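Local coordinates for VAO-type flavoprotein oxidase VAO615 (Myceliophthora thermophila, PDB 6F72) that probably acts as an oxidoreductase whose bicovalently bound FAD, once reduced, reacts rapidly with molecular oxygen, its substrate being still unidentified, at residues I301-L307 / V382-S388; H237-S241 / Y391-F395; G336-F340 / Y352-P356. All coordinates share one frame; numbering follows the deposited sequence.

Contact 1 of 3, residues I301-L307 / V382-S388; sequences IVGGTLL and VVQPRVS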
loop_
_atom_site.group_PDB
_atom_site.type_symbol
_atom_site.label_atom_id
_atom_site.label_comp_id
_atom_site.label_asym_id
_atom_site.label_seq_id
_atom_site.Cartn_x
_atom_site.Cartn_y
_atom_site.Cartn_z
ATOM N N ILE A 301 -12.173 4.022 24.364
ATOM C CA ILE A 301 -11.250 3.020 24.909
ATOM C C ILE A 301 -10.869 1.952 23.863
ATOM O O ILE A 301 -11.732 1.457 23.139
ATOM C CB ILE A 301 -11.862 2.438 26.227
ATOM C CG1 ILE A 301 -11.241 3.096 27.464
ATOM C CG2 ILE A 301 -11.767 0.917 26.336
ATOM C CD1 ILE A 301 -11.783 4.470 27.798
ATOM N N VAL A 302 -9.572 1.658 23.745
ATOM C CA VAL A 302 -9.081 0.588 22.863
ATOM C C VAL A 302 -8.191 -0.363 23.665
ATOM O O VAL A 302 -7.155 0.047 24.206
ATOM C CB VAL A 302 -8.326 1.114 21.604
ATOM C CG1 VAL A 302 -7.817 -0.041 20.743
ATOM C CG2 VAL A 302 -9.223 2.004 20.760
ATOM N N GLY A 303 -8.618 -1.623 23.743
ATOM C CA GLY A 303 -7.835 -2.681 24.380
ATOM C C GLY A 303 -6.678 -3.144 23.509
ATOM O O GLY A 303 -6.806 -3.271 22.287
ATOM N N GLY A 304 -5.543 -3.406 24.141
ATOM C CA GLY A 304 -4.342 -3.791 23.409
ATOM C C GLY A 304 -3.541 -4.840 24.134
ATOM O O GLY A 304 -3.694 -5.022 25.346
ATOM N N THR A 305 -2.702 -5.546 23.383
ATOM C CA THR A 305 -1.732 -6.456 23.976
ATOM C C THR A 305 -0.557 -6.749 23.072
ATOM O O THR A 305 -0.668 -6.683 21.843
ATOM C CB THR A 305 -2.363 -7.796 24.433
ATOM O OG1 THR A 305 -1.452 -8.451 25.320
ATOM C CG2 THR A 305 -2.694 -8.723 23.241
ATOM N N LEU A 306 0.568 -7.051 23.712
ATOM C CA LEU A 306 1.602 -7.873 23.118
ATOM C C LEU A 306 1.271 -9.310 23.509
ATOM O O LEU A 306 0.969 -9.597 24.676
ATOM C CB LEU A 306 3.000 -7.479 23.624
ATOM C CG LEU A 306 4.232 -8.029 22.887
ATOM C CD1 LEU A 306 5.386 -7.047 22.985
ATOM C CD2 LEU A 306 4.678 -9.393 23.406
ATOM N N LEU A 307 1.314 -10.198 22.520
ATOM C CA LEU A 307 1.230 -11.630 22.754
ATOM C C LEU A 307 2.305 -12.346 21.945
ATOM O O LEU A 307 2.228 -12.409 20.713
ATOM C CB LEU A 307 -0.177 -12.158 22.435
ATOM C CG LEU A 307 -0.454 -13.670 22.360
ATOM C CD1 LEU A 307 -0.109 -14.396 23.657
ATOM C CD2 LEU A 307 -1.907 -13.903 21.970
ATOM N N VAL A 382 4.624 -14.472 26.319
ATOM C CA VAL A 382 4.812 -13.103 26.806
ATOM C C VAL A 382 3.497 -12.380 26.516
ATOM O O VAL A 382 3.077 -12.255 25.358
ATOM C CB VAL A 382 6.019 -12.387 26.150
ATOM C CG1 VAL A 382 6.141 -10.946 26.648
ATOM C CG2 VAL A 382 7.314 -13.148 26.421
ATOM N N VAL A 383 2.834 -11.956 27.589
ATOM C CA VAL A 383 1.515 -11.330 27.512
ATOM C C VAL A 383 1.612 -9.989 28.212
ATOM O O VAL A 383 1.920 -9.931 29.406
ATOM C CB VAL A 383 0.409 -12.157 28.216
ATOM C CG1 VAL A 383 -0.975 -11.706 27.756
ATOM C CG2 VAL A 383 0.585 -13.654 27.989
ATOM N N GLN A 384 1.354 -8.917 27.467
ATOM C CA GLN A 384 1.391 -7.564 28.027
ATOM C C GLN A 384 0.128 -6.804 27.622
ATOM O O GLN A 384 0.135 -6.064 26.631
ATOM C CB GLN A 384 2.690 -6.830 27.642
ATOM C CG GLN A 384 3.910 -7.339 28.409
ATOM C CD GLN A 384 5.252 -7.055 27.744
ATOM O OE1 GLN A 384 5.381 -7.041 26.514
ATOM N NE2 GLN A 384 6.272 -6.854 28.569
ATOM N N PRO A 385 -0.976 -7.017 28.375
ATOM C CA PRO A 385 -2.225 -6.333 28.082
ATOM C C PRO A 385 -2.162 -4.882 28.525
ATOM O O PRO A 385 -1.415 -4.550 29.445
ATOM C CB PRO A 385 -3.259 -7.081 28.938
ATOM C CG PRO A 385 -2.559 -8.266 29.506
ATOM C CD PRO A 385 -1.117 -7.884 29.559
ATOM N N ARG A 386 -2.939 -4.037 27.851
ATOM C CA ARG A 386 -3.155 -2.642 28.250
ATOM C C ARG A 386 -4.498 -2.152 27.726
ATOM O O ARG A 386 -5.168 -2.854 26.956
ATOM C CB ARG A 386 -1.996 -1.718 27.791
ATOM C CG ARG A 386 -1.800 -1.589 26.276
ATOM C CD ARG A 386 -0.687 -0.620 25.880
ATOM N NE ARG A 386 0.619 -1.092 26.328
ATOM C CZ ARG A 386 1.297 -0.600 27.361
ATOM N NH1 ARG A 386 0.824 0.417 28.068
ATOM N NH2 ARG A 386 2.465 -1.130 27.681
ATOM N N VAL A 387 -4.896 -0.963 28.178
ATOM C CA VAL A 387 -6.063 -0.257 27.655
ATOM C C VAL A 387 -5.630 1.187 27.341
ATOM O O VAL A 387 -5.163 1.904 28.227
ATOM C CB VAL A 387 -7.254 -0.263 28.652
ATOM C CG1 VAL A 387 -8.417 0.568 28.122
ATOM C CG2 VAL A 387 -7.733 -1.677 28.950
ATOM N N SER A 388 -5.780 1.593 26.082
ATOM C CA SER A 388 -5.539 2.981 25.672
ATOM C C SER A 388 -6.843 3.789 25.747
ATOM O O SER A 388 -7.924 3.243 25.530
ATOM C CB SER A 388 -4.936 3.038 24.262
ATOM O OG SER A 388 -3.847 2.131 24.132
HETATM O O HOH W 1 -4.345 -0.505 23.771
#

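Contact 2 of 3, residues H237-S241 / Y391-F395; sequences HSILS and YYDHF. With FAD (flavin-adenine dinucleotide), chain E.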
loop_
_atom_site.group_PDB
_atom_site.type_symbol
_atom_site.label_atom_id
_atom_site.label_comp_id
_atom_site.label_asym_id
_atom_site.label_seq_id
_atom_site.Cartn_x
_atom_site.Cartn_y
_atom_site.Cartn_z
ATOM N N HIS A 237 -6.235 -2.667 3.977
ATOM C CA HIS A 237 -6.489 -3.295 5.267
ATOM C C HIS A 237 -5.959 -2.458 6.436
ATOM O O HIS A 237 -5.157 -1.533 6.251
ATOM C CB HIS A 237 -6.001 -4.741 5.286
ATOM C CG HIS A 237 -4.554 -4.898 5.628
ATOM N ND1 HIS A 237 -3.552 -4.842 4.679
ATOM C CD2 HIS A 237 -3.941 -5.143 6.814
ATOM C CE1 HIS A 237 -2.383 -5.025 5.270
ATOM N NE2 HIS A 237 -2.592 -5.215 6.562
ATOM N N SER A 238 -6.423 -2.797 7.630
ATOM C CA SER A 238 -6.238 -1.994 8.826
ATOM C C SER A 238 -6.474 -2.890 10.021
ATOM O O SER A 238 -7.228 -3.872 9.921
ATOM C CB SER A 238 -7.273 -0.854 8.840
ATOM O OG SER A 238 -7.263 -0.109 10.050
ATOM N N ILE A 239 -5.866 -2.542 11.155
ATOM C CA ILE A 239 -6.127 -3.219 12.441
ATOM C C ILE A 239 -7.580 -2.961 12.923
ATOM O O ILE A 239 -8.088 -3.618 13.843
ATOM C CB ILE A 239 -5.059 -2.854 13.516
ATOM C CG1 ILE A 239 -5.030 -1.331 13.798
ATOM C CG2 ILE A 239 -3.678 -3.373 13.092
ATOM C CD1 ILE A 239 -4.314 -0.914 15.074
ATOM N N LEU A 240 -8.242 -2.021 12.256
ATOM C CA LEU A 240 -9.608 -1.636 12.558
ATOM C C LEU A 240 -10.622 -2.287 11.612
ATOM O O LEU A 240 -11.829 -2.045 11.729
ATOM C CB LEU A 240 -9.755 -0.099 12.519
ATOM C CG LEU A 240 -9.308 0.757 13.712
ATOM C CD1 LEU A 240 -9.781 2.197 13.514
ATOM C CD2 LEU A 240 -9.763 0.231 15.073
ATOM N N SER A 241 -10.133 -3.107 10.683
ATOM C CA SER A 241 -10.990 -3.686 9.658
ATOM C C SER A 241 -12.045 -4.664 10.182
ATOM O O SER A 241 -13.139 -4.729 9.625
ATOM C CB SER A 241 -10.168 -4.287 8.525
ATOM O OG SER A 241 -9.645 -3.244 7.722
ATOM N N TYR A 391 -7.943 5.604 20.159
ATOM C CA TYR A 391 -7.300 4.811 19.115
ATOM C C TYR A 391 -5.897 5.280 18.751
ATOM O O TYR A 391 -5.003 4.439 18.590
ATOM C CB TYR A 391 -8.150 4.763 17.856
ATOM C CG TYR A 391 -7.518 3.987 16.716
ATOM C CD1 TYR A 391 -7.184 2.635 16.856
ATOM C CD2 TYR A 391 -7.268 4.607 15.494
ATOM C CE1 TYR A 391 -6.607 1.926 15.810
ATOM C CE2 TYR A 391 -6.700 3.909 14.440
ATOM C CZ TYR A 391 -6.376 2.572 14.600
ATOM O OH TYR A 391 -5.819 1.895 13.545
ATOM N N TYR A 392 -5.722 6.600 18.590
ATOM C CA TYR A 392 -4.435 7.209 18.230
ATOM C C TYR A 392 -3.335 6.685 19.152
ATOM O O TYR A 392 -2.326 6.163 18.670
ATOM C CB TYR A 392 -4.523 8.747 18.265
ATOM C CG TYR A 392 -3.320 9.489 17.672
ATOM C CD1 TYR A 392 -2.141 9.671 18.416
ATOM C CD2 TYR A 392 -3.375 10.033 16.375
ATOM C CE1 TYR A 392 -1.051 10.355 17.882
ATOM C CE2 TYR A 392 -2.288 10.715 15.834
ATOM C CZ TYR A 392 -1.129 10.874 16.592
ATOM O OH TYR A 392 -0.042 11.538 16.069
ATOM N N ASP A 393 -3.568 6.782 20.463
ATOM C CA ASP A 393 -2.656 6.259 21.488
ATOM C C ASP A 393 -2.326 4.800 21.325
ATOM O O ASP A 393 -1.156 4.432 21.409
ATOM C CB ASP A 393 -3.214 6.484 22.888
ATOM C CG ASP A 393 -3.108 7.920 23.328
ATOM O OD1 ASP A 393 -2.660 8.777 22.530
ATOM O OD2 ASP A 393 -3.479 8.189 24.488
ATOM N N HIS A 394 -3.358 3.979 21.102
ATOM C CA HIS A 394 -3.187 2.542 20.847
ATOM C C HIS A 394 -2.303 2.296 19.629
ATOM O O HIS A 394 -1.340 1.522 19.712
ATOM C CB HIS A 394 -4.540 1.847 20.672
ATOM C CG HIS A 394 -4.443 0.456 20.127
ATOM N ND1 HIS A 394 -4.223 -0.643 20.930
ATOM C CD2 HIS A 394 -4.549 -0.016 18.861
ATOM C CE1 HIS A 394 -4.197 -1.731 20.182
ATOM N NE2 HIS A 394 -4.388 -1.380 18.923
ATOM N N PHE A 395 -2.640 2.958 18.518
ATOM C CA PHE A 395 -1.902 2.831 17.269
ATOM C C PHE A 395 -0.401 3.081 17.457
ATOM O O PHE A 395 0.421 2.246 17.065
ATOM C CB PHE A 395 -2.465 3.762 16.187
ATOM C CG PHE A 395 -1.875 3.517 14.831
ATOM C CD1 PHE A 395 -0.685 4.136 14.450
ATOM C CD2 PHE A 395 -2.484 2.626 13.946
ATOM C CE1 PHE A 395 -0.114 3.879 13.206
ATOM C CE2 PHE A 395 -1.932 2.375 12.693
ATOM C CZ PHE A 395 -0.736 2.998 12.328
HETATM P PA FAD E . 1.916 5.631 -4.258
HETATM O O1A FAD E . 3.058 4.758 -4.709
HETATM O O2A FAD E . 2.139 7.115 -4.337
HETATM O O5B FAD E . 0.611 5.225 -5.103
HETATM C C5B FAD E . 0.269 3.863 -5.360
HETATM C C4B FAD E . -0.577 3.728 -6.621
HETATM O O4B FAD E . -1.751 4.535 -6.500
HETATM C C3B FAD E . 0.113 4.179 -7.895
HETATM O O3B FAD E . -0.342 3.311 -8.941
HETATM C C2B FAD E . -0.408 5.585 -8.142
HETATM O O2B FAD E . -0.441 5.904 -9.536
HETATM C C1B FAD E . -1.805 5.517 -7.549
HETATM N N9A FAD E . -2.285 6.785 -6.949
HETATM C C8A FAD E . -1.919 7.274 -5.745
HETATM N N7A FAD E . -2.576 8.431 -5.478
HETATM C C5A FAD E . -3.383 8.683 -6.521
HETATM C C6A FAD E . -4.350 9.744 -6.880
HETATM N N6A FAD E . -4.554 10.778 -6.034
HETATM N N1A FAD E . -4.993 9.648 -8.067
HETATM C C2A FAD E . -4.786 8.621 -8.920
HETATM N N3A FAD E . -3.920 7.612 -8.650
HETATM C C4A FAD E . -3.203 7.590 -7.489
HETATM N N1 FAD E . -1.282 -1.606 2.733
HETATM C C2 FAD E . -2.242 -2.107 3.551
HETATM O O2 FAD E . -3.332 -2.477 3.053
HETATM N N3 FAD E . -2.053 -2.219 4.884
HETATM C C4 FAD E . -0.918 -1.863 5.506
HETATM O O4 FAD E . -0.788 -1.989 6.745
HETATM C C4X FAD E . 0.171 -1.297 4.680
HETATM N N5 FAD E . 1.340 -0.899 5.226
HETATM C C5X FAD E . 2.345 -0.383 4.461
HETATM C C6 FAD E . 3.559 0.031 5.053
HETATM C C7 FAD E . 4.579 0.566 4.235
HETATM C C7M FAD E . 5.879 0.996 4.891
HETATM C C8 FAD E . 4.370 0.707 2.748
HETATM C C8M FAD E . 5.365 1.360 1.799
HETATM C C9 FAD E . 3.165 0.296 2.188
HETATM C C9A FAD E . 2.146 -0.244 2.979
HETATM N N10 FAD E . 0.919 -0.639 2.394
HETATM C C10 FAD E . -0.085 -1.188 3.220
HETATM C "C1'" FAD E . 0.738 -0.555 0.947
HETATM C "C2'" FAD E . -0.130 0.531 0.387
HETATM O "O2'" FAD E . -1.487 0.180 0.653
HETATM C "C3'" FAD E . 0.144 0.530 -1.112
HETATM O "O3'" FAD E . 1.564 0.545 -1.378
HETATM C "C4'" FAD E . -0.527 1.710 -1.798
HETATM O "O4'" FAD E . -0.449 1.542 -3.215
HETATM C "C5'" FAD E . 0.069 3.044 -1.344
HETATM O "O5'" FAD E . -0.493 4.131 -2.063
HETATM P P FAD E . 0.201 5.577 -1.979
HETATM O O1P FAD E . 0.463 5.902 -0.536
HETATM O O2P FAD E . -0.636 6.475 -2.859
HETATM O O3P FAD E . 1.611 5.298 -2.716
#

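Contact 3 of 3, residues G336-F340 / Y352-P356; sequences GGNSF and YGTMP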
loop_
_atom_site.group_PDB
_atom_site.type_symbol
_atom_site.label_atom_id
_atom_site.label_comp_id
_atom_site.label_asym_id
_atom_site.label_seq_id
_atom_site.Cartn_x
_atom_site.Cartn_y
_atom_site.Cartn_z
ATOM N N GLY A 336 -15.717 -10.539 16.878
ATOM C CA GLY A 336 -16.057 -9.603 17.943
ATOM C C GLY A 336 -15.568 -8.185 17.683
ATOM O O GLY A 336 -15.706 -7.322 18.547
ATOM N N GLY A 337 -14.993 -7.947 16.500
ATOM C CA GLY A 337 -14.506 -6.629 16.088
ATOM C C GLY A 337 -13.027 -6.366 16.333
ATOM O O GLY A 337 -12.573 -5.234 16.184
ATOM N N ASN A 338 -12.281 -7.416 16.686
ATOM C CA ASN A 338 -10.870 -7.317 17.084
ATOM C C ASN A 338 -9.924 -7.814 15.997
ATOM O O ASN A 338 -10.365 -8.464 15.053
ATOM C CB ASN A 338 -10.623 -8.130 18.356
ATOM C CG ASN A 338 -11.695 -7.934 19.401
ATOM O OD1 ASN A 338 -11.802 -6.874 20.002
ATOM N ND2 ASN A 338 -12.492 -8.975 19.635
ATOM N N SER A 339 -8.627 -7.519 16.143
ATOM C CA SER A 339 -7.614 -7.990 15.202
ATOM C C SER A 339 -6.287 -8.311 15.868
ATOM O O SER A 339 -5.956 -7.748 16.925
ATOM C CB SER A 339 -7.368 -6.952 14.113
ATOM O OG SER A 339 -6.775 -5.790 14.665
ATOM N N PHE A 340 -5.533 -9.212 15.233
ATOM C CA PHE A 340 -4.115 -9.402 15.532
ATOM C C PHE A 340 -3.282 -9.047 14.326
ATOM O O PHE A 340 -3.540 -9.524 13.216
ATOM C CB PHE A 340 -3.810 -10.842 15.952
ATOM C CG PHE A 340 -3.959 -11.089 17.422
ATOM C CD1 PHE A 340 -3.156 -10.407 18.350
ATOM C CD2 PHE A 340 -4.888 -12.022 17.892
ATOM C CE1 PHE A 340 -3.293 -10.644 19.717
ATOM C CE2 PHE A 340 -5.030 -12.268 19.255
ATOM C CZ PHE A 340 -4.236 -11.574 20.168
ATOM N N TYR A 352 0.581 -8.194 18.088
ATOM C CA TYR A 352 -0.034 -7.031 18.714
ATOM C C TYR A 352 -1.533 -7.079 18.507
ATOM O O TYR A 352 -2.009 -7.165 17.369
ATOM C CB TYR A 352 0.513 -5.735 18.122
ATOM C CG TYR A 352 2.019 -5.572 18.163
ATOM C CD1 TYR A 352 2.763 -5.896 19.313
ATOM C CD2 TYR A 352 2.703 -5.040 17.058
ATOM C CE1 TYR A 352 4.147 -5.722 19.346
ATOM C CE2 TYR A 352 4.086 -4.845 17.085
ATOM C CZ TYR A 352 4.797 -5.191 18.229
ATOM O OH TYR A 352 6.163 -4.998 18.258
ATOM N N GLY A 353 -2.262 -7.040 19.616
ATOM C CA GLY A 353 -3.721 -7.108 19.598
ATOM C C GLY A 353 -4.407 -5.758 19.607
ATOM O O GLY A 353 -3.956 -4.834 20.283
ATOM N N THR A 354 -5.514 -5.671 18.867
ATOM C CA THR A 354 -6.350 -4.470 18.788
ATOM C C THR A 354 -7.799 -4.860 19.114
ATOM O O THR A 354 -8.438 -5.624 18.383
ATOM C CB THR A 354 -6.249 -3.816 17.398
ATOM O OG1 THR A 354 -4.893 -3.408 17.172
ATOM C CG2 THR A 354 -7.175 -2.606 17.281
ATOM N N MET A 355 -8.290 -4.333 20.230
ATOM C CA MET A 355 -9.573 -4.743 20.790
ATOM C C MET A 355 -10.460 -3.523 21.102
ATOM O O MET A 355 -10.599 -3.139 22.271
ATOM C CB MET A 355 -9.337 -5.635 22.024
ATOM C CG MET A 355 -8.679 -6.974 21.701
ATOM S SD MET A 355 -7.908 -7.820 23.096
ATOM C CE MET A 355 -6.337 -6.954 23.185
ATOM N N PRO A 356 -11.050 -2.896 20.053
ATOM C CA PRO A 356 -11.758 -1.613 20.252
ATOM C C PRO A 356 -12.901 -1.700 21.262
ATOM O O PRO A 356 -13.688 -2.647 21.229
ATOM C CB PRO A 356 -12.276 -1.272 18.846
ATOM C CG PRO A 356 -11.346 -1.995 17.922
ATOM C CD PRO A 356 -11.055 -3.293 18.628
HETATM O O HOH W 2 -3.701 -5.508 15.783
#

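Contact 1 of 3, residues I301-L307 / V382-S388
Val-302 and Ser-388 begin a ladder of backbone hydrogen bonds that joins strand 302-307 to strand 382-388. The two run antiparallel, their axes 4.5 Å apart at closest approach. Val-302 with Ser-388, Gly-304 with Arg-386 and Leu-306 with Gln-384 are hydrogen-bonded pairs, each tied by two N-H to O bonds. The longest of the six runs from Leu-306 N to Gln-384 O, 3.1 Å, with the donor well above the carbonyl plane. Between these pairs the close chains also make CA-H to O contacts, such as Thr-305 CA to Gln-384 O at 3.3 Å.

Polar side chains add to the ladder. Thr-305 OG1 donates to Leu-306 O at 2.8 Å, coming from above the carbonyl plane. It can do so because chi1, -164°, swings OG1 over beside its own carbonyl carbon. Leu-306 O thus accepts two bonds, the second from Gln-384 N. A water joins Ser-388 OG, 2.7 Å away, to Val-302 O, to which it donates.

Apolar contacts sit mainly at the ends. Ile-301 CG2 meets Val-387 CG1 at 3.8 Å, and Leu-306 CD2 meets Val-382 CG1 at 3.9 Å. Leu-306 and Gln-384 lie side by side and point the same way, with Gln-384 OE1 3.5 Å from Leu-306 CD1.

Helix 360-376 packs on the face of Thr-305, Leu-307 and Val-383, while helix 391-399 touches Val-302, Arg-386 and Ser-388 on the other. Strand 382-388 is an edge strand of a seven-stranded antiparallel sheet, and Val-382 touches a glycan sugar. Pro-385, which has no N-H to give, falls in a non-hydrogen-bonded pair, so the six main-chain bonds are kept. Gly-303 and Gly-304 bring no side chains, so the cohesion probably rests mainly on the backbone.

Contact 2 of 3, residues H237-S241 / Y391-F395
Tyr-391, in the first turn of helix 391-399, receives Leu-240 on one face of its ring. Leu-240 CD1 stands 3.7 Å from the ring centroid and 17° off the normal, a CH-pi contact. Leu-240 CG also touches the ring, at Tyr-391 CZ, 3.6 Å away. The tyrosine reaches the loop because CG lies opposite its backbone N (chi1 178°), which sends the ring off the helix toward residues 239 and 240. Its phenol end meets a second residue, with Ile-239 CG1 3.3 Å from Tyr-391 OH. Ile-239 CD1 comes to the edge of the same ring, near its plane.

One turn on, His-394 offers its edge to the same methyl: Ile-239 CD1 is 3.9 Å from His-394 NE2 and in the ring plane. That nitrogen is hydrogen-bonded to Thr-354 OG1. Phe-395 closes the segment, its CD2 4.1 Å from Ile-239 CD1. One isoleucine methyl therefore sits among three aromatic side chains.

The loop that presents these side chains is itself held. Leu-240 N donates to Ser-238 OG at 3.1 Å, a capping bond ahead of helix 241-244, and Ser-238 to Ser-241 form a type I turn. Ser-238 OG is also bonded to Gly-219 O. At His-237, two residues before Ile-239, the backbone N donates to FAD O2, 3.1 Å away. Between the segments the contact is apolar and CH-pi, while the polar ends of Ser-238 and His-394 find their partners elsewhere. Helix and loop thus fit by shape, in a buried place close to the flavin.

Contact 3 of 3, residues G336-F340 / Y352-P356
Asn-338 has chi1 at -44°, with CG beside its backbone N, and this carries the amide across Met-355 at a slant. Its OD1 lies 3.2 Å from Met-355 CA and is also close to the CB and CG of that residue. Asn-338 ND2 is hydrogen-bonded to Phe-333 O, in the preceding helix 316-335, which helps to hold the amide's orientation. Ser-339 has chi1 at 67°, placing OG between N and the carbonyl carbon, and OG comes up against Thr-354 CB on the facing strand.

Two backbone bonds join the segments. Ser-339 N donates to Thr-354 O in the carbonyl plane, and Thr-354 N returns a bond to Ser-339 O nearly in line with C=O; both are 2.9 Å. Beside this pair a water donates to Tyr-352 O at 2.9 Å and to Ser-339 OG at a longer 3.3 Å. It is also bonded to Thr-354 OG1, 2.8 Å away. The hydroxyls have outside partners as well: Ser-339 OG pairs with Ile-239 O and Thr-354 OG1 with His-394 NE2.

On the other face the Phe-340 ring meets Gly-353 obliquely, with Phe-340 CE1 3.6 Å from Gly-353 CA. Gly-353, without a side chain, lets the ring come this near the backbone. Phe-333 stacks on Phe-340, and Phe-370 meets it edge-to-face.

Gly-337, with positive phi, ends helix 316-335 in a Schellman motif, and Gly-337 O lies 3.5 Å from Pro-356 CD. The segments are the open end of the beta hairpin 339-344/348-356. Its two faces differ in chemistry: hydroxyls, a water and polar partners beside Ser-339 and Thr-354, an aromatic cluster round Phe-340.

In the fold
Contacts 1 and 3 belong to one seven-stranded antiparallel sheet. Strand 302-310 lies between 382-388 and 348-356, so the two contacts are close neighbours in it, centres about 10 Å apart. Backbone hydrogen bonds of Gly-303 with Met-355 and of Thr-305 with Gly-353 link them. Contact 2 sets helix 391-399, which follows strand 382-388 directly, against the loop 237-241 of the FAD-binding domain. Its centre is about 9 Å from that of contact 3 and 13 Å from that of contact 1. Along the chain contact 3 is nested within contact 1, and contact 1 within contact 2. Together they join the sheet, through one helix and one loop, to the flavin-binding part.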